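Local structure of DNA replication factor Cdt1 (Mus musculus, 3A4C) at residues Arg20-Val25 / Pro68-Leu73; Val38-Met43 / Lys58-Leu63. The protein licenses DNA replication, acting with CDC6 and the origin recognition complex in G1 to load the MCM complex onto DNA, and also supports stable kinetochore-microtubule attachment in mitosis. One frame throughout, in Å; residues are numbered along the deposited sequence.

Overall arrangement
Both contacts lie in the hydrophobic core of the Cdt1 C-terminal domain, a winged helix domain. Contact 1 joins helix 3-27 to W70 and L71, at the start of strand 71-76. Contact 2 joins helices 36-45 and 53-66 and is nested inside the loop closed by contact 1. Their centres are about 9 Å apart, and their residues touch. L22 CD1 of contact 1 lies 3.7 Å from V39 CG1 of contact 2. L71 CD2 of contact 1 lies 3.6 Å from L60 O of contact 2. L22 thus packs on helix 36-45 and L71 on helix 53-66.

Contact 1 (Arg20-Val25 / Pro68-Leu73)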
ATOM      1  N   ARG A  20       1.926  -5.288   4.954  1.00 11.41           N
ATOM      2  CA  ARG A  20       2.974  -5.747   5.849  1.00 11.17           C
ATOM      3  C   ARG A  20       4.336  -5.512   5.235  1.00 11.03           C
ATOM      4  O   ARG A  20       5.263  -5.100   5.925  1.00 10.89           O
ATOM      5  CB  ARG A  20       2.809  -7.223   6.218  1.00 12.23           C
ATOM      6  CG  ARG A  20       3.820  -7.674   7.284  1.00 14.40           C
ATOM      7  CD  ARG A  20       3.440  -9.009   7.904  1.00 20.89           C
ATOM      8  NE  ARG A  20       2.006  -9.060   8.176  1.00 23.78           N
ATOM      9  CZ  ARG A  20       1.436  -8.649   9.301  1.00 26.22           C
ATOM     10  NH1 ARG A  20       2.179  -8.163  10.290  1.00 31.35           N
ATOM     11  NH2 ARG A  20       0.115  -8.727   9.434  1.00 26.82           N
ATOM     12  N   VAL A  21       4.460  -5.777   3.935  1.00  9.36           N
ATOM     13  CA  VAL A  21       5.716  -5.520   3.235  1.00 11.30           C
ATOM     14  C   VAL A  21       6.039  -4.030   3.339  1.00 13.24           C
ATOM     15  O   VAL A  21       7.163  -3.645   3.645  1.00 13.02           O
ATOM     16  CB  VAL A  21       5.653  -5.927   1.742  1.00  9.40           C
ATOM     17  CG1 VAL A  21       6.931  -5.498   1.011  1.00 11.12           C
ATOM     18  CG2 VAL A  21       5.464  -7.436   1.598  1.00 10.88           C
ATOM     19  N   LEU A  22       5.044  -3.190   3.086  1.00 10.52           N
ATOM     20  CA  LEU A  22       5.232  -1.746   3.232  1.00  9.77           C
ATOM     21  C   LEU A  22       5.717  -1.374   4.638  1.00 12.24           C
ATOM     22  O   LEU A  22       6.670  -0.605   4.807  1.00 12.79           O
ATOM     23  CB  LEU A  22       3.913  -1.026   2.945  1.00 10.43           C
ATOM     24  CG  LEU A  22       3.947   0.489   3.107  1.00 13.19           C
ATOM     25  CD1 LEU A  22       5.035   1.053   2.220  1.00 12.40           C
ATOM     26  CD2 LEU A  22       2.592   1.102   2.755  1.00 13.20           C
ATOM     27  N   ARG A  23       5.049  -1.901   5.659  1.00 10.87           N
ATOM     28  CA  ARG A  23       5.433  -1.546   7.017  1.00 13.02           C
ATOM     29  C   ARG A  23       6.872  -1.972   7.308  1.00 14.29           C
ATOM     30  O   ARG A  23       7.633  -1.238   7.932  1.00 14.31           O
ATOM     31  CB  ARG A  23       4.490  -2.149   8.059  1.00 16.46           C
ATOM     32  CG  ARG A  23       4.675  -1.465   9.409  1.00 27.00           C
ATOM     33  CD  ARG A  23       4.586  -2.423  10.562  1.00 35.22           C
ATOM     34  NE  ARG A  23       5.123  -3.737  10.223  1.00 37.93           N
ATOM     35  CZ  ARG A  23       5.101  -4.771  11.052  1.00 31.60           C
ATOM     36  NH1 ARG A  23       4.582  -4.622  12.263  1.00 37.69           N
ATOM     37  NH2 ARG A  23       5.589  -5.948  10.679  1.00 27.18           N
ATOM     38  N   ASN A  24       7.242  -3.157   6.848  1.00 13.30           N
ATOM     39  CA  ASN A  24       8.606  -3.639   7.054  1.00 14.77           C
ATOM     40  C   ASN A  24       9.671  -2.793   6.369  1.00 17.29           C
ATOM     41  O   ASN A  24      10.760  -2.608   6.907  1.00 15.26           O
ATOM     42  CB  ASN A  24       8.725  -5.099   6.646  1.00 13.92           C
ATOM     43  CG  ASN A  24       8.289  -6.034   7.755  1.00 20.00           C
ATOM     44  OD1 ASN A  24       8.688  -7.197   7.803  1.00 28.12           O
ATOM     45  ND2 ASN A  24       7.474  -5.520   8.663  1.00 17.78           N
ATOM     46  N   VAL A  25       9.356  -2.287   5.181  1.00 13.70           N
ATOM     47  CA  VAL A  25      10.258  -1.368   4.488  1.00 11.87           C
ATOM     48  C   VAL A  25      10.490  -0.120   5.338  1.00 13.54           C
ATOM     49  O   VAL A  25      11.623   0.352   5.480  1.00 13.23           O
ATOM     50  CB  VAL A  25       9.704  -0.974   3.107  1.00 14.68           C
ATOM     51  CG1 VAL A  25      10.422   0.277   2.566  1.00 14.38           C
ATOM     52  CG2 VAL A  25       9.853  -2.140   2.141  1.00 12.58           C
ATOM     53  N   PRO A  68      -6.430   6.074   4.510  1.00 17.84           N
ATOM     54  CA  PRO A  68      -5.857   7.420   4.411  1.00 13.27           C
ATOM     55  C   PRO A  68      -5.289   7.942   5.733  1.00 19.15           C
ATOM     56  O   PRO A  68      -4.425   8.817   5.710  1.00 19.76           O
ATOM     57  CB  PRO A  68      -7.061   8.269   3.984  1.00 20.25           C
ATOM     58  CG  PRO A  68      -8.236   7.513   4.532  1.00 19.74           C
ATOM     59  CD  PRO A  68      -7.876   6.088   4.225  1.00 16.46           C
ATOM     60  N   ASP A  69      -5.765   7.431   6.861  1.00 19.55           N
ATOM     61  CA  ASP A  69      -5.243   7.851   8.158  1.00 22.15           C
ATOM     62  C   ASP A  69      -3.886   7.217   8.460  1.00 22.72           C
ATOM     63  O   ASP A  69      -3.161   7.663   9.349  1.00 23.85           O
ATOM     64  CB  ASP A  69      -6.238   7.526   9.269  1.00 27.13           C
ATOM     65  CG  ASP A  69      -7.452   8.432   9.242  1.00 27.24           C
ATOM     66  OD1 ASP A  69      -7.396   9.480   8.559  1.00 32.05           O
ATOM     67  OD2 ASP A  69      -8.459   8.097   9.900  1.00 36.94           O
ATOM     68  N   TRP A  70      -3.546   6.171   7.718  1.00 16.96           N
ATOM     69  CA  TRP A  70      -2.266   5.505   7.902  1.00 15.29           C
ATOM     70  C   TRP A  70      -1.266   5.979   6.862  1.00 15.69           C
ATOM     71  O   TRP A  70      -0.160   6.393   7.190  1.00 19.56           O
ATOM     72  CB  TRP A  70      -2.441   3.991   7.780  1.00 14.85           C
ATOM     73  CG  TRP A  70      -1.173   3.216   7.918  1.00 18.73           C
ATOM     74  CD1 TRP A  70      -0.221   3.369   8.877  1.00 19.08           C
ATOM     75  CD2 TRP A  70      -0.733   2.134   7.083  1.00 17.14           C
ATOM     76  NE1 TRP A  70       0.794   2.456   8.689  1.00 18.99           N
ATOM     77  CE2 TRP A  70       0.498   1.685   7.595  1.00 16.61           C
ATOM     78  CE3 TRP A  70      -1.263   1.505   5.951  1.00 16.04           C
ATOM     79  CZ2 TRP A  70       1.213   0.637   7.015  1.00 15.74           C
ATOM     80  CZ3 TRP A  70      -0.552   0.459   5.376  1.00 16.86           C
ATOM     81  CH2 TRP A  70       0.670   0.038   5.909  1.00 18.00           C
ATOM     82  N   LEU A  71      -1.676   5.912   5.601  1.00 15.01           N
ATOM     83  CA  LEU A  71      -0.778   6.134   4.474  1.00 13.91           C
ATOM     84  C   LEU A  71      -1.089   7.443   3.765  1.00 22.48           C
ATOM     85  O   LEU A  71      -2.167   7.603   3.196  1.00 22.41           O
ATOM     86  CB  LEU A  71      -0.911   4.969   3.490  1.00 17.92           C
ATOM     87  CG  LEU A  71       0.052   4.866   2.310  1.00 22.08           C
ATOM     88  CD1 LEU A  71       1.473   4.961   2.776  1.00 24.15           C
ATOM     89  CD2 LEU A  71      -0.168   3.537   1.605  1.00 18.60           C
ATOM     90  N   SER A  72      -0.130   8.366   3.792  1.00 15.80           N
ATOM     91  CA  SER A  72      -0.295   9.678   3.187  1.00 16.74           C
ATOM     92  C   SER A  72       0.662   9.827   1.998  1.00 16.46           C
ATOM     93  O   SER A  72       1.778   9.314   2.028  1.00 15.68           O
ATOM     94  CB  SER A  72       0.001  10.755   4.240  1.00 22.29           C
ATOM     95  OG  SER A  72      -0.784  11.912   4.024  1.00 42.47           O
ATOM     96  N   LEU A  73       0.213  10.514   0.953  1.00 12.73           N
ATOM     97  CA  LEU A  73       1.048  10.800  -0.211  1.00 11.43           C
ATOM     98  C   LEU A  73       1.153  12.305  -0.366  1.00 16.08           C
ATOM     99  O   LEU A  73       0.144  13.004  -0.296  1.00 17.46           O
ATOM    100  CB  LEU A  73       0.414  10.223  -1.465  1.00 14.63           C
ATOM    101  CG  LEU A  73       0.111   8.732  -1.419  1.00 14.63           C
ATOM    102  CD1 LEU A  73      -0.743   8.346  -2.610  1.00 12.66           C
ATOM    103  CD2 LEU A  73       1.418   7.971  -1.427  1.00 15.94           C
TER
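The helical turn that presents L22 and R23 to W70 and L71 is held by a backbone hydrogen bond from N24 N to R20 O, 2.9 Å long. In 68-73, the backbone of W70 bonds with D85 and that of S72 with K83. No hydrogen bond crosses between 20-25 and 68-73. The meeting itself is apolar and centres on one methyl of L22. The CG of L22 is turned anti to the backbone N (chi1 178°), which reaches the side chain out toward W70 and L71. L22 CD2 then touches W70 CH2 at 3.8 Å. The same methyl is 4.1 Å from W70 CZ3, so it lies near the CH2-CZ3 bond. Its approach to the ring is oblique. L22 and W70 reach this point from opposite directions. L71 closes in with both of its methyls: CD2 is 3.9 Å from L22 CD2, and CD1 is 4.0 Å from it. R23 adds a weaker contact at the ring edge, where its CB is 4.4 Å from W70 CZ2, near the ring plane. The rest of the R23 side chain leads away. The indole also touches L84, V88 and L93, so it links helix 3-27 to the sheet and to helix 90-104. L22 in turn touches V39 and M43 of helix 36-45. With no directional bond between the segments, their relative placement here probably depends on fit and burial; backbone bonds hold the helix and tie W70 and S72 to D85 and K83.

Contact 2 (Val38-Met43 / Lys58-Leu63); sequences VVCARM and KHLVLL
L60 points from helix 53-66 toward V39, C40 and M43 of helix 36-45. Its CB starts the side chain in that direction, and its tip makes the closest contacts. The next atom, L60 CG, lies 3.9 Å from M43 SD. Beyond it the chain forks into two methyls that differ in their neighbours. L60 CD1 meets M43 alone. It rests against the end of the methionine, 3.3 Å from M43 SD. That is short for a sulfur and a methyl, so packing is tight there. The M43 chain bends at its last torsion (chi3 75°), and M43 CE also touches L60 CD1, at 3.6 Å. M43 and L60 lie alongside one another, running opposite ways. L60 CD2 meets V39 and C40 and also the M43 sulfur. It is 3.5 Å from V39 CG1, tighter than usual for two methyls, and 3.7 Å from C40 SG. M43 SD is 3.8 Å from this same methyl, so the sulfur touches both branches of the leucine. L60 also touches M36, one turn before C40, so its contacts lie along one face of helix 36-45. All the contacts across 38-43 and 58-63 are apolar. The axes of the two short segments pass 11.1 Å apart, with 110° between their directions. V39 also touches L22, which brings helix 3-27 against this pair. Helices 36-45 and 53-66, with the chain joining them, form the helix-turn-helix part of the winged helix fold.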
ATOM      1  N   VAL A  38      11.087   4.938  -4.734  1.00 12.60           N
ATOM      2  CA  VAL A  38      11.931   4.146  -3.846  1.00 12.23           C
ATOM      3  C   VAL A  38      11.122   3.072  -3.136  1.00 13.71           C
ATOM      4  O   VAL A  38      11.546   1.908  -3.053  1.00 12.33           O
ATOM      5  CB  VAL A  38      12.660   5.027  -2.816  1.00 14.57           C
ATOM      6  CG1 VAL A  38      13.240   4.172  -1.689  1.00 14.02           C
ATOM      7  CG2 VAL A  38      13.764   5.821  -3.502  1.00 14.24           C
ATOM      8  N   VAL A  39       9.953   3.458  -2.635  1.00 12.18           N
ATOM      9  CA  VAL A  39       9.120   2.525  -1.882  1.00 13.14           C
ATOM     10  C   VAL A  39       8.745   1.350  -2.770  1.00 12.75           C
ATOM     11  O   VAL A  39       8.813   0.193  -2.350  1.00 12.10           O
ATOM     12  CB  VAL A  39       7.829   3.194  -1.370  1.00 12.38           C
ATOM     13  CG1 VAL A  39       6.889   2.148  -0.791  1.00 12.47           C
ATOM     14  CG2 VAL A  39       8.154   4.268  -0.336  1.00 13.09           C
ATOM     15  N   CYS A  40       8.352   1.645  -4.005  1.00 10.29           N
ATOM     16  CA  CYS A  40       7.917   0.582  -4.911  1.00 14.27           C
ATOM     17  C   CYS A  40       9.067  -0.358  -5.234  1.00 12.27           C
ATOM     18  O   CYS A  40       8.877  -1.570  -5.315  1.00 12.05           O
ATOM     19  CB  CYS A  40       7.332   1.156  -6.201  1.00 14.24           C
ATOM     20  SG  CYS A  40       5.700   1.884  -5.965  1.00 17.22           S
ATOM     21  N   ALA A  41      10.253   0.207  -5.436  1.00 11.34           N
ATOM     22  CA  ALA A  41      11.440  -0.602  -5.709  1.00 11.21           C
ATOM     23  C   ALA A  41      11.759  -1.501  -4.521  1.00 13.56           C
ATOM     24  O   ALA A  41      12.082  -2.679  -4.681  1.00 14.77           O
ATOM     25  CB  ALA A  41      12.627   0.291  -6.042  1.00 13.38           C
ATOM     26  N   ARG A  42      11.653  -0.957  -3.318  1.00 11.38           N
ATOM     27  CA  ARG A  42      11.930  -1.748  -2.128  1.00 12.52           C
ATOM     28  C   ARG A  42      10.862  -2.818  -1.891  1.00 14.38           C
ATOM     29  O   ARG A  42      11.166  -3.927  -1.456  1.00 13.51           O
ATOM     30  CB  ARG A  42      12.065  -0.839  -0.910  1.00 12.52           C
ATOM     31  CG  ARG A  42      13.315  -0.001  -0.968  1.00 13.36           C
ATOM     32  CD  ARG A  42      13.540   0.788   0.298  1.00 13.59           C
ATOM     33  NE  ARG A  42      14.584   1.787   0.078  1.00 14.00           N
ATOM     34  CZ  ARG A  42      15.030   2.624   1.006  1.00 15.54           C
ATOM     35  NH1 ARG A  42      14.547   2.572   2.237  1.00 13.42           N
ATOM     36  NH2 ARG A  42      15.962   3.509   0.700  1.00 12.96           N
ATOM     37  N   MET A  43       9.610  -2.484  -2.182  1.00 10.18           N
ATOM     38  CA  MET A  43       8.530  -3.435  -1.969  1.00 11.81           C
ATOM     39  C   MET A  43       8.618  -4.604  -2.941  1.00 11.17           C
ATOM     40  O   MET A  43       8.501  -5.752  -2.543  1.00  9.55           O
ATOM     41  CB  MET A  43       7.174  -2.746  -2.088  1.00 10.12           C
ATOM     42  CG  MET A  43       6.851  -1.886  -0.865  1.00 13.44           C
ATOM     43  SD  MET A  43       5.216  -1.176  -0.971  1.00 18.31           S
ATOM     44  CE  MET A  43       4.199  -2.617  -0.598  1.00 15.92           C
ATOM     45  N   LYS A  58       0.368   1.193  -8.212  1.00 11.35           N
ATOM     46  CA  LYS A  58      -1.086   1.139  -8.261  1.00 12.68           C
ATOM     47  C   LYS A  58      -1.670   0.565  -6.965  1.00 14.22           C
ATOM     48  O   LYS A  58      -2.659   1.074  -6.448  1.00 12.70           O
ATOM     49  CB  LYS A  58      -1.544   0.321  -9.467  1.00 15.46           C
ATOM     50  CG  LYS A  58      -1.360   1.031 -10.810  1.00 17.44           C
ATOM     51  CD  LYS A  58      -1.772   0.106 -11.953  1.00 21.89           C
ATOM     52  CE  LYS A  58      -1.375   0.673 -13.307  1.00 29.96           C
ATOM     53  NZ  LYS A  58      -2.047   1.975 -13.562  1.00 32.56           N
ATOM     54  N   HIS A  59      -1.048  -0.484  -6.434  1.00  9.87           N
ATOM     55  CA  HIS A  59      -1.521  -1.092  -5.185  1.00  8.54           C
ATOM     56  C   HIS A  59      -1.315  -0.190  -3.983  1.00 10.18           C
ATOM     57  O   HIS A  59      -2.128  -0.183  -3.060  1.00 11.27           O
ATOM     58  CB  HIS A  59      -0.840  -2.436  -4.937  1.00 10.51           C
ATOM     59  CG  HIS A  59      -1.294  -3.511  -5.866  1.00 11.79           C
ATOM     60  ND1 HIS A  59      -0.967  -3.519  -7.205  1.00 14.92           N
ATOM     61  CD2 HIS A  59      -2.066  -4.604  -5.657  1.00 13.83           C
ATOM     62  CE1 HIS A  59      -1.513  -4.576  -7.780  1.00 15.44           C
ATOM     63  NE2 HIS A  59      -2.186  -5.249  -6.863  1.00 13.10           N
ATOM     64  N   LEU A  60      -0.199   0.525  -3.969  1.00 10.08           N
ATOM     65  CA  LEU A  60       0.089   1.452  -2.880  1.00 11.62           C
ATOM     66  C   LEU A  60      -0.925   2.575  -2.866  1.00 10.97           C
ATOM     67  O   LEU A  60      -1.326   3.037  -1.808  1.00 10.08           O
ATOM     68  CB  LEU A  60       1.484   2.059  -3.033  1.00 13.92           C
ATOM     69  CG  LEU A  60       2.635   1.346  -2.327  1.00 23.96           C
ATOM     70  CD1 LEU A  60       2.644  -0.103  -2.723  1.00 26.98           C
ATOM     71  CD2 LEU A  60       3.952   2.009  -2.678  1.00 22.79           C
ATOM     72  N   VAL A  61      -1.309   3.037  -4.054  1.00 10.25           N
ATOM     73  CA  VAL A  61      -2.321   4.079  -4.157  1.00  8.35           C
ATOM     74  C   VAL A  61      -3.665   3.568  -3.649  1.00 10.54           C
ATOM     75  O   VAL A  61      -4.383   4.283  -2.952  1.00 10.79           O
ATOM     76  CB  VAL A  61      -2.458   4.592  -5.596  1.00 12.12           C
ATOM     77  CG1 VAL A  61      -3.745   5.391  -5.748  1.00 13.77           C
ATOM     78  CG2 VAL A  61      -1.247   5.455  -5.966  1.00 13.88           C
ATOM     79  N   LEU A  62      -4.011   2.329  -3.990  1.00  9.76           N
ATOM     80  CA  LEU A  62      -5.230   1.722  -3.447  1.00 10.21           C
ATOM     81  C   LEU A  62      -5.187   1.702  -1.924  1.00 12.31           C
ATOM     82  O   LEU A  62      -6.172   2.001  -1.259  1.00 14.27           O
ATOM     83  CB  LEU A  62      -5.403   0.296  -3.967  1.00 12.10           C
ATOM     84  CG  LEU A  62      -5.741   0.112  -5.442  1.00 18.67           C
ATOM     85  CD1 LEU A  62      -6.168  -1.349  -5.681  1.00 21.79           C
ATOM     86  CD2 LEU A  62      -6.850   1.058  -5.848  1.00 17.60           C
ATOM     87  N   LEU A  63      -4.031   1.354  -1.374  1.00 10.33           N
ATOM     88  CA  LEU A  63      -3.851   1.305   0.074  1.00  9.13           C
ATOM     89  C   LEU A  63      -4.021   2.697   0.690  1.00 12.44           C
ATOM     90  O   LEU A  63      -4.607   2.857   1.769  1.00 10.93           O
ATOM     91  CB  LEU A  63      -2.445   0.778   0.357  1.00 17.54           C
ATOM     92  CG  LEU A  63      -2.097  -0.155   1.510  1.00 19.07           C
ATOM     93  CD1 LEU A  63      -3.226  -1.138   1.861  1.00 14.38           C
ATOM     94  CD2 LEU A  63      -0.804  -0.884   1.131  1.00 18.32           C
TER